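Local structure of RegF protein (Neisseria gonorrhoeae, 4HOJ) at residues Met99-Glu111 against Ile152-Tyr166. The protein is a glutathione transferase homolog of the stringent starvation protein A type that binds glutathione and calcium ions. Numbering follows the deposited sequence.
Sequences MEKELFNHVQVLE and IDVALAPLLWRLDHY. With CA (calcium ion), chain B.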
ATOM      1  N   MET A  99      -1.384  -8.866  -3.834  1.00  9.60           N
ATOM      2  CA  MET A  99      -1.564  -9.892  -2.791  1.00  9.46           C
ATOM      3  C   MET A  99      -2.365  -9.355  -1.626  1.00 10.17           C
ATOM      4  O   MET A  99      -3.211 -10.055  -1.070  1.00 10.21           O
ATOM      5  CB  MET A  99      -0.232 -10.423  -2.299  1.00 10.94           C
ATOM      6  CG  MET A  99       0.559 -11.170  -3.365  1.00 12.03           C
ATOM      7  SD  MET A  99       1.818 -12.210  -2.632  1.00 13.51           S
ATOM      8  CE  MET A  99       2.933 -10.951  -2.011  1.00 13.31           C
ATOM      9  N   GLU A 100      -2.180  -8.096  -1.227  1.00  9.46           N
ATOM     10  CA  GLU A 100      -2.934  -7.545  -0.124  1.00 10.35           C
ATOM     11  C   GLU A 100      -4.367  -7.481  -0.460  1.00 10.48           C
ATOM     12  O   GLU A 100      -5.242  -7.766   0.373  1.00 13.55           O
ATOM     13  CB  GLU A 100      -2.455  -6.145   0.366  1.00 13.88           C
ATOM     14  CG  GLU A 100      -1.227  -6.020   1.311  1.00 15.75           C
ATOM     15  CD  GLU A 100      -0.947  -7.142   2.409  1.00 13.00           C
ATOM     16  OE1 GLU A 100      -0.921  -6.928   3.653  1.00 19.40           O
ATOM     17  OE2 GLU A 100      -0.703  -8.180   1.942  1.00 14.13           O
ATOM     18  N   LYS A 101      -4.683  -7.088  -1.701  1.00 10.46           N
ATOM     19  CA  LYS A 101      -6.078  -6.856  -2.084  1.00 11.72           C
ATOM     20  C   LYS A 101      -6.839  -8.138  -2.483  1.00 11.51           C
ATOM     21  O   LYS A 101      -8.057  -8.171  -2.393  1.00 13.78           O
ATOM     22  CB  LYS A 101      -6.098  -5.869  -3.267  1.00 12.18           C
ATOM     23  CG  LYS A 101      -7.459  -5.607  -3.883  1.00 18.38           C
ATOM     24  CD  LYS A 101      -7.421  -4.366  -4.766  1.00 20.74           C
ATOM     25  CE  LYS A 101      -8.754  -4.181  -5.447  1.00 21.12           C
ATOM     26  NZ  LYS A 101      -8.888  -2.898  -6.184  1.00 25.83           N
ATOM     27  N   GLU A 102      -6.099  -9.158  -2.925  1.00 11.07           N
ATOM     28  CA  GLU A 102      -6.731 -10.356  -3.526  1.00 11.66           C
ATOM     29  C   GLU A 102      -6.480 -11.639  -2.751  1.00 11.37           C
ATOM     30  O   GLU A 102      -7.158 -12.656  -3.014  1.00 12.95           O
ATOM     31  CB  GLU A 102      -6.221 -10.541  -4.962  1.00 12.09           C
ATOM     32  CG  GLU A 102      -6.478  -9.335  -5.837  1.00 14.26           C
ATOM     33  CD  GLU A 102      -5.759  -9.402  -7.164  1.00 23.09           C
ATOM     34  OE1 GLU A 102      -5.283 -10.483  -7.544  1.00 29.67           O
ATOM     35  OE2 GLU A 102      -5.640  -8.334  -7.804  1.00 23.04           O
ATOM     36  N   LEU A 103      -5.520 -11.653  -1.843  1.00 10.63           N
ATOM     37  CA  LEU A 103      -5.243 -12.851  -1.008  1.00 10.62           C
ATOM     38  C   LEU A 103      -5.386 -12.536   0.459  1.00 10.48           C
ATOM     39  O   LEU A 103      -6.104 -13.229   1.187  1.00 11.07           O
ATOM     40  CB  LEU A 103      -3.842 -13.387  -1.280  1.00 10.96           C
ATOM     41  CG  LEU A 103      -3.597 -14.030  -2.642  1.00 12.07           C
ATOM     42  CD1 LEU A 103      -2.113 -14.360  -2.752  1.00 12.48           C
ATOM     43  CD2 LEU A 103      -4.452 -15.314  -2.829  1.00 17.60           C
ATOM     44  N   PHE A 104      -4.727 -11.484   0.918  1.00 10.14           N
ATOM     45  CA  PHE A 104      -4.663 -11.228   2.361  1.00 10.37           C
ATOM     46  C   PHE A 104      -5.930 -10.606   2.903  1.00 10.92           C
ATOM     47  O   PHE A 104      -6.157 -10.629   4.115  1.00 11.46           O
ATOM     48  CB  PHE A 104      -3.349 -10.522   2.768  1.00 10.24           C
ATOM     49  CG  PHE A 104      -2.186 -11.471   2.737  1.00 10.17           C
ATOM     50  CD1 PHE A 104      -1.494 -11.713   1.545  1.00  9.82           C
ATOM     51  CD2 PHE A 104      -1.828 -12.211   3.865  1.00 10.75           C
ATOM     52  CE1 PHE A 104      -0.488 -12.618   1.484  1.00 10.07           C
ATOM     53  CE2 PHE A 104      -0.767 -13.121   3.847  1.00 11.03           C
ATOM     54  CZ  PHE A 104      -0.098 -13.331   2.626  1.00 10.69           C
ATOM     55  N   ASN A 105      -6.761 -10.063   2.022  1.00 11.08           N
ATOM     56  CA  ASN A 105      -8.114  -9.663   2.467  1.00 11.94           C
ATOM     57  C   ASN A 105      -8.876 -10.904   2.937  1.00 12.31           C
ATOM     58  O   ASN A 105      -9.548 -10.892   3.961  1.00 14.45           O
ATOM     59  CB  ASN A 105      -8.837  -8.964   1.326  1.00 12.35           C
ATOM     60  CG  ASN A 105      -8.945  -9.829   0.085  1.00 12.24           C
ATOM     61  OD1 ASN A 105      -8.004 -10.526  -0.313  1.00 11.60           O
ATOM     62  ND2 ASN A 105     -10.154  -9.796  -0.560  1.00 14.93           N
ATOM     63  N   HIS A 106      -8.723 -12.007   2.216  1.00 12.06           N
ATOM     64  CA  HIS A 106      -9.367 -13.272   2.624  1.00 12.61           C
ATOM     65  C   HIS A 106      -8.737 -13.843   3.878  1.00 12.58           C
ATOM     66  O   HIS A 106      -9.458 -14.398   4.730  1.00 13.38           O
ATOM     67  CB  HIS A 106      -9.304 -14.300   1.480  1.00 13.02           C
ATOM     68  CG  HIS A 106      -9.961 -13.806   0.223  1.00 13.22           C
ATOM     69  ND1 HIS A 106     -11.321 -13.590   0.131  1.00 17.43           N
ATOM     70  CD2 HIS A 106      -9.428 -13.486  -0.985  1.00 15.15           C
ATOM     71  CE1 HIS A 106     -11.591 -13.111  -1.075  1.00 17.41           C
ATOM     72  NE2 HIS A 106     -10.469 -13.049  -1.775  1.00 17.47           N
ATOM     73  N   VAL A 107      -7.411 -13.699   4.008  1.00 12.00           N
ATOM     74  CA  VAL A 107      -6.723 -14.121   5.242  1.00 12.32           C
ATOM     75  C   VAL A 107      -7.323 -13.380   6.438  1.00 13.04           C
ATOM     76  O   VAL A 107      -7.570 -13.990   7.470  1.00 13.84           O
ATOM     77  CB  VAL A 107      -5.218 -13.841   5.111  1.00 11.85           C
ATOM     78  CG1 VAL A 107      -4.504 -13.992   6.510  1.00 12.61           C
ATOM     79  CG2 VAL A 107      -4.640 -14.768   4.054  1.00 11.56           C
ATOM     80  N   GLN A 108      -7.589 -12.077   6.304  1.00 13.02           N
ATOM     81  CA  GLN A 108      -8.195 -11.382   7.447  1.00 14.11           C
ATOM     82  C   GLN A 108      -9.545 -11.933   7.855  1.00 14.94           C
ATOM     83  O   GLN A 108      -9.892 -11.914   9.048  1.00 16.08           O
ATOM     84  CB  GLN A 108      -8.305  -9.867   7.161  1.00 14.51           C
ATOM     85  CG  GLN A 108      -6.897  -9.212   7.068  1.00 15.82           C
ATOM     86  CD  GLN A 108      -6.942  -7.725   6.746  1.00 20.26           C
ATOM     87  OE1 GLN A 108      -7.513  -6.940   7.511  1.00 27.97           O
ATOM     88  NE2 GLN A 108      -6.419  -7.346   5.590  1.00 33.57           N
ATOM     89  N   VAL A 109     -10.328 -12.372   6.862  1.00 14.66           N
ATOM     90  CA  VAL A 109     -11.623 -13.003   7.161  1.00 15.62           C
ATOM     91  C   VAL A 109     -11.439 -14.323   7.937  1.00 15.97           C
ATOM     92  O   VAL A 109     -12.110 -14.568   8.922  1.00 17.32           O
ATOM     93  CB  VAL A 109     -12.453 -13.259   5.876  1.00 15.59           C
ATOM     94  CG1 VAL A 109     -13.769 -13.979   6.228  1.00 18.50           C
ATOM     95  CG2 VAL A 109     -12.775 -11.952   5.133  1.00 17.10           C
ATOM     96  N   LEU A 110     -10.473 -15.148   7.523  1.00 15.26           N
ATOM     97  CA  LEU A 110     -10.200 -16.407   8.201  1.00 15.82           C
ATOM     98  C   LEU A 110      -9.676 -16.141   9.584  1.00 16.74           C
ATOM     99  O   LEU A 110      -9.850 -16.978  10.464  1.00 18.53           O
ATOM    100  CB  LEU A 110      -9.161 -17.206   7.406  1.00 15.17           C
ATOM    101  CG  LEU A 110      -9.668 -17.700   6.050  1.00 16.30           C
ATOM    102  CD1 LEU A 110      -8.698 -18.672   5.446  1.00 18.18           C
ATOM    103  CD2 LEU A 110     -11.019 -18.389   6.238  1.00 25.00           C
ATOM    104  N   GLU A 111      -9.002 -15.012   9.798  1.00 16.27           N
ATOM    105  CA  GLU A 111      -8.468 -14.674  11.119  1.00 17.36           C
ATOM    106  C   GLU A 111      -9.461 -14.013  12.065  1.00 19.83           C
ATOM    107  O   GLU A 111      -9.193 -13.887  13.264  1.00 24.24           O
ATOM    108  CB  GLU A 111      -7.243 -13.741  10.979  1.00 16.90           C
ATOM    109  CG  GLU A 111      -5.946 -14.407  10.387  1.00 16.12           C
ATOM    110  CD  GLU A 111      -5.364 -15.442  11.339  1.00 17.31           C
ATOM    111  OE1 GLU A 111      -5.374 -15.239  12.543  1.00 19.84           O
ATOM    112  OE2 GLU A 111      -4.912 -16.457  10.816  1.00 17.00           O
ATOM    113  N   ILE A 152       9.010  -9.890  -1.331  1.00 12.66           N
ATOM    114  CA  ILE A 152       7.765 -10.405  -1.851  1.00 11.94           C
ATOM    115  C   ILE A 152       7.495 -11.849  -1.393  1.00 13.19           C
ATOM    116  O   ILE A 152       6.382 -12.240  -1.017  1.00 13.02           O
ATOM    117  CB  ILE A 152       7.634 -10.183  -3.398  1.00 15.25           C
ATOM    118  CG1 ILE A 152       8.151  -8.803  -3.874  1.00 23.42           C
ATOM    119  CG2 ILE A 152       6.177 -10.394  -3.798  1.00 26.82           C
ATOM    120  CD1 ILE A 152       7.870  -7.580  -3.100  1.00 20.71           C
ATOM    121  N   ASP A 153       8.555 -12.646  -1.384  1.00 11.36           N
ATOM    122  CA  ASP A 153       8.488 -13.983  -0.787  1.00 10.52           C
ATOM    123  C   ASP A 153       8.168 -13.941   0.711  1.00 10.00           C
ATOM    124  O   ASP A 153       7.352 -14.702   1.232  1.00 11.34           O
ATOM    125  CB  ASP A 153       9.815 -14.708  -0.992  1.00 11.85           C
ATOM    126  CG  ASP A 153      10.206 -14.775  -2.473  1.00 12.82           C
ATOM    127  OD1 ASP A 153       9.518 -15.500  -3.228  1.00 14.63           O
ATOM    128  OD2 ASP A 153      11.177 -14.129  -2.860  1.00 14.30           O
ATOM    129  N   VAL A 154       8.765 -12.991   1.388  1.00  9.36           N
ATOM    130  CA  VAL A 154       8.507 -12.822   2.806  1.00 10.14           C
ATOM    131  C   VAL A 154       7.036 -12.565   3.054  1.00  8.66           C
ATOM    132  O   VAL A 154       6.428 -13.172   3.967  1.00  9.76           O
ATOM    133  CB  VAL A 154       9.317 -11.656   3.380  1.00 10.05           C
ATOM    134  CG1 VAL A 154       8.831 -11.275   4.792  1.00 11.50           C
ATOM    135  CG2 VAL A 154      10.804 -12.009   3.388  1.00 11.19           C
ATOM    136  N   ALA A 155       6.435 -11.668   2.264  1.00  9.09           N
ATOM    137  CA  ALA A 155       5.037 -11.260   2.525  1.00  7.97           C
ATOM    138  C   ALA A 155       4.064 -12.460   2.322  1.00  8.13           C
ATOM    139  O   ALA A 155       3.076 -12.578   3.033  1.00  8.54           O
ATOM    140  CB  ALA A 155       4.700 -10.096   1.612  1.00  8.67           C
ATOM    141  N   LEU A 156       4.355 -13.326   1.352  1.00  8.55           N
ATOM    142  CA  LEU A 156       3.469 -14.428   1.060  1.00  9.00           C
ATOM    143  C   LEU A 156       3.682 -15.634   1.989  1.00  9.10           C
ATOM    144  O   LEU A 156       2.748 -16.383   2.237  1.00  9.45           O
ATOM    145  CB  LEU A 156       3.733 -14.852  -0.389  1.00 11.10           C
ATOM    146  CG  LEU A 156       2.910 -16.057  -0.883  1.00  9.20           C
ATOM    147  CD1 LEU A 156       1.390 -15.788  -0.802  1.00 12.16           C
ATOM    148  CD2 LEU A 156       3.311 -16.371  -2.335  1.00 13.27           C
ATOM    149  N   ALA A 157       4.888 -15.790   2.548  1.00  8.13           N
ATOM    150  CA  ALA A 157       5.257 -17.040   3.217  1.00  8.17           C
ATOM    151  C   ALA A 157       4.288 -17.394   4.361  1.00  8.75           C
ATOM    152  O   ALA A 157       3.990 -18.553   4.517  1.00  8.30           O
ATOM    153  CB  ALA A 157       6.721 -16.942   3.714  1.00 10.00           C
ATOM    154  N   PRO A 158       3.850 -16.472   5.214  1.00  7.87           N
ATOM    155  CA  PRO A 158       2.944 -16.904   6.311  1.00  7.25           C
ATOM    156  C   PRO A 158       1.653 -17.492   5.847  1.00  8.26           C
ATOM    157  O   PRO A 158       1.082 -18.339   6.572  1.00  9.24           O
ATOM    158  CB  PRO A 158       2.733 -15.627   7.105  1.00  7.50           C
ATOM    159  CG  PRO A 158       4.051 -14.812   6.797  1.00  7.42           C
ATOM    160  CD  PRO A 158       4.196 -15.043   5.333  1.00  9.31           C
ATOM    161  N   LEU A 159       1.141 -17.068   4.692  1.00  8.90           N
ATOM    162  CA  LEU A 159      -0.057 -17.703   4.136  1.00  7.99           C
ATOM    163  C   LEU A 159       0.225 -19.107   3.659  1.00  9.49           C
ATOM    164  O   LEU A 159      -0.500 -20.025   4.001  1.00  9.51           O
ATOM    165  CB  LEU A 159      -0.635 -16.846   3.023  1.00  9.01           C
ATOM    166  CG  LEU A 159      -1.739 -17.509   2.173  1.00  8.26           C
ATOM    167  CD1 LEU A 159      -2.877 -17.966   3.084  1.00 11.55           C
ATOM    168  CD2 LEU A 159      -2.238 -16.509   1.147  1.00  9.12           C
ATOM    169  N   LEU A 160       1.304 -19.291   2.946  1.00  9.28           N
ATOM    170  CA  LEU A 160       1.631 -20.657   2.498  1.00  8.30           C
ATOM    171  C   LEU A 160       1.908 -21.600   3.663  1.00  9.66           C
ATOM    172  O   LEU A 160       1.531 -22.767   3.596  1.00 11.35           O
ATOM    173  CB  LEU A 160       2.853 -20.614   1.536  1.00  9.75           C
ATOM    174  CG  LEU A 160       2.645 -19.702   0.322  1.00 10.37           C
ATOM    175  CD1 LEU A 160       3.878 -19.749  -0.602  1.00 12.67           C
ATOM    176  CD2 LEU A 160       1.425 -20.146  -0.409  1.00 15.70           C
ATOM    177  N   TRP A 161       2.502 -21.084   4.756  1.00  8.66           N
ATOM    178  CA  TRP A 161       2.715 -21.928   5.929  1.00  8.28           C
ATOM    179  C   TRP A 161       1.383 -22.426   6.482  1.00  8.22           C
ATOM    180  O   TRP A 161       1.345 -23.537   7.020  1.00  9.82           O
ATOM    181  CB  TRP A 161       3.432 -21.069   6.974  1.00  8.77           C
ATOM    182  CG  TRP A 161       3.750 -21.854   8.204  1.00 10.03           C
ATOM    183  CD1 TRP A 161       3.128 -21.716   9.405  1.00  8.16           C
ATOM    184  CD2 TRP A 161       4.711 -22.915   8.358  1.00  9.97           C
ATOM    185  NE1 TRP A 161       3.620 -22.649  10.307  1.00 10.17           N
ATOM    186  CE2 TRP A 161       4.617 -23.359   9.693  1.00 10.02           C
ATOM    187  CE3 TRP A 161       5.630 -23.528   7.496  1.00 12.68           C
ATOM    188  CZ2 TRP A 161       5.402 -24.407  10.190  1.00 12.41           C
ATOM    189  CZ3 TRP A 161       6.433 -24.547   8.002  1.00 13.16           C
ATOM    190  CH2 TRP A 161       6.306 -24.966   9.333  1.00 13.52           C
ATOM    191  N   ARG A 162       0.324 -21.626   6.347  1.00  8.72           N
ATOM    192  CA  ARG A 162      -0.976 -21.850   6.953  1.00  8.49           C
ATOM    193  C   ARG A 162      -1.956 -22.552   6.047  1.00  8.10           C
ATOM    194  O   ARG A 162      -3.135 -22.670   6.459  1.00 10.73           O
ATOM    195  CB  ARG A 162      -1.581 -20.495   7.432  1.00  9.55           C
ATOM    196  CG  ARG A 162      -0.891 -19.963   8.697  1.00 10.20           C
ATOM    197  CD  ARG A 162      -1.227 -18.455   8.894  1.00  7.73           C
ATOM    198  NE  ARG A 162      -0.770 -17.980  10.179  1.00  8.48           N
ATOM    199  CZ  ARG A 162       0.495 -17.714  10.520  1.00  6.71           C
ATOM    200  NH1 ARG A 162       1.461 -17.855   9.583  1.00  7.60           N
ATOM    201  NH2 ARG A 162       0.805 -17.235  11.717  1.00  7.95           N
ATOM    202  N   LEU A 163      -1.544 -23.107   4.898  1.00 10.06           N
ATOM    203  CA  LEU A 163      -2.582 -23.718   4.049  1.00 11.01           C
ATOM    204  C   LEU A 163      -3.286 -24.873   4.730  1.00 11.06           C
ATOM    205  O   LEU A 163      -4.539 -24.968   4.649  1.00 12.37           O
ATOM    206  CB  LEU A 163      -2.060 -24.175   2.706  1.00 14.00           C
ATOM    207  CG  LEU A 163      -1.442 -23.054   1.868  1.00 15.09           C
ATOM    208  CD1 LEU A 163      -0.890 -23.608   0.569  1.00 20.87           C
ATOM    209  CD2 LEU A 163      -2.445 -21.949   1.619  1.00 20.44           C
ATOM    210  N   ASP A 164      -2.570 -25.744   5.459  1.00 11.10           N
ATOM    211  CA  ASP A 164      -3.244 -26.812   6.199  1.00 13.26           C
ATOM    212  C   ASP A 164      -4.124 -26.229   7.319  1.00 11.30           C
ATOM    213  O   ASP A 164      -5.314 -26.662   7.498  1.00 12.96           O
ATOM    214  CB  ASP A 164      -2.190 -27.794   6.746  1.00 16.89           C
ATOM    215  CG  ASP A 164      -2.797 -29.020   7.429  1.00 25.65           C
ATOM    216  OD1 ASP A 164      -4.036 -29.241   7.455  1.00 23.27           O
ATOM    217  OD2 ASP A 164      -1.994 -29.834   7.952  1.00 29.45           O
ATOM    218  N   HIS A 165      -3.594 -25.284   8.091  1.00 10.45           N
ATOM    219  CA  HIS A 165      -4.332 -24.664   9.188  1.00 10.81           C
ATOM    220  C   HIS A 165      -5.665 -24.090   8.690  1.00 10.52           C
ATOM    221  O   HIS A 165      -6.694 -24.259   9.333  1.00 13.17           O
ATOM    222  CB  HIS A 165      -3.418 -23.588   9.828  1.00 11.22           C
ATOM    223  CG  HIS A 165      -4.080 -22.730  10.855  1.00 11.15           C
ATOM    224  ND1 HIS A 165      -4.526 -23.226  12.056  1.00 17.68           N
ATOM    225  CD2 HIS A 165      -4.422 -21.416  10.838  1.00 13.90           C
ATOM    226  CE1 HIS A 165      -5.083 -22.246  12.756  1.00 16.59           C
ATOM    227  NE2 HIS A 165      -5.025 -21.136  12.047  1.00 15.41           N
ATOM    228  N   TYR A 166      -5.618 -23.388   7.554  1.00 10.28           N
ATOM    229  CA  TYR A 166      -6.786 -22.776   6.954  1.00 10.51           C
ATOM    230  C   TYR A 166      -7.660 -23.733   6.144  1.00 12.44           C
ATOM    231  O   TYR A 166      -8.698 -23.339   5.620  1.00 14.53           O
ATOM    232  CB  TYR A 166      -6.356 -21.647   6.017  1.00 11.30           C
ATOM    233  CG  TYR A 166      -5.773 -20.398   6.688  1.00 10.26           C
ATOM    234  CD1 TYR A 166      -6.180 -19.975   7.931  1.00 10.96           C
ATOM    235  CD2 TYR A 166      -4.875 -19.618   5.986  1.00 10.07           C
ATOM    236  CE1 TYR A 166      -5.677 -18.786   8.523  1.00 11.32           C
ATOM    237  CE2 TYR A 166      -4.369 -18.412   6.561  1.00  9.95           C
ATOM    238  CZ  TYR A 166      -4.759 -18.028   7.777  1.00  9.33           C
ATOM    239  OH  TYR A 166      -4.269 -16.874   8.349  1.00 10.91           O
TER
HETATM  240 CA    CA B 301      -6.171 -28.789   7.840  1.00 14.08          CA
HETATM  241  O   HOH W   1      -3.046 -18.080  11.926  1.00 10.32           O
HETATM  242  O   HOH W   2      -6.260 -18.823  12.900  1.00 30.34           O
HETATM  243  O   HOH W   3      -6.846 -27.658  10.074  0.50 30.23           O
HETATM  244  O   HOH W   4      -6.515 -29.249   5.527  1.00 27.42           O
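Y166 donates its phenol OH to E111 OE2 over 2.6 Å. The carboxylate receives it on the anti lone pair of OE2, with its plane turned 65° from the ring. A bend at chi2 turns the end of the E111 chain towards the phenol. A water joins the same OE2 to R162 NE, so two donors grip one carboxylate oxygen while the guanidinium stays beyond salt-bridge distance.

The Y166 ring is sandwiched. L110 CD1 lies over one face in a CH-pi contact, 3.9 Å from the centroid, and R162 CB covers the opposite face. V107 divides its two methyls: CG1 lies beside Y166 OH, and CG2 meets L159 CD1 at 3.8 Å. With V107 CG1 anti to the backbone N (chi1 168°), the methyls reach these separate partners.

F104 points its CZ corner at the other helix. That atom lies 3.6 Å from L159 CB and close to the carbonyl oxygen of A155, while L156 CA sits at the ring edge. Further along, M99 bends at its thioether: CE reaches I152 CG2 at 3.7 Å and SD rests against L156 CB. L103 adds looser contacts with L156 and L159.

R162 NH1 bonds back to P158 O at 3.1 Å, and NH2 forms a salt bridge with E198. The turn after helix 151-161 also carries D164, whose O and OD1 bind calcium together with D167.

This buried contact lies in the all-helical C-terminal domain of the GST fold. The axes of 104-111 and 152-161 cross at 39° and come within 11.5 Å. Helix 13-25 of the thioredoxin-like domain packs on V107 and Y166 through P13, and helix 175-185 backs A157 and L160.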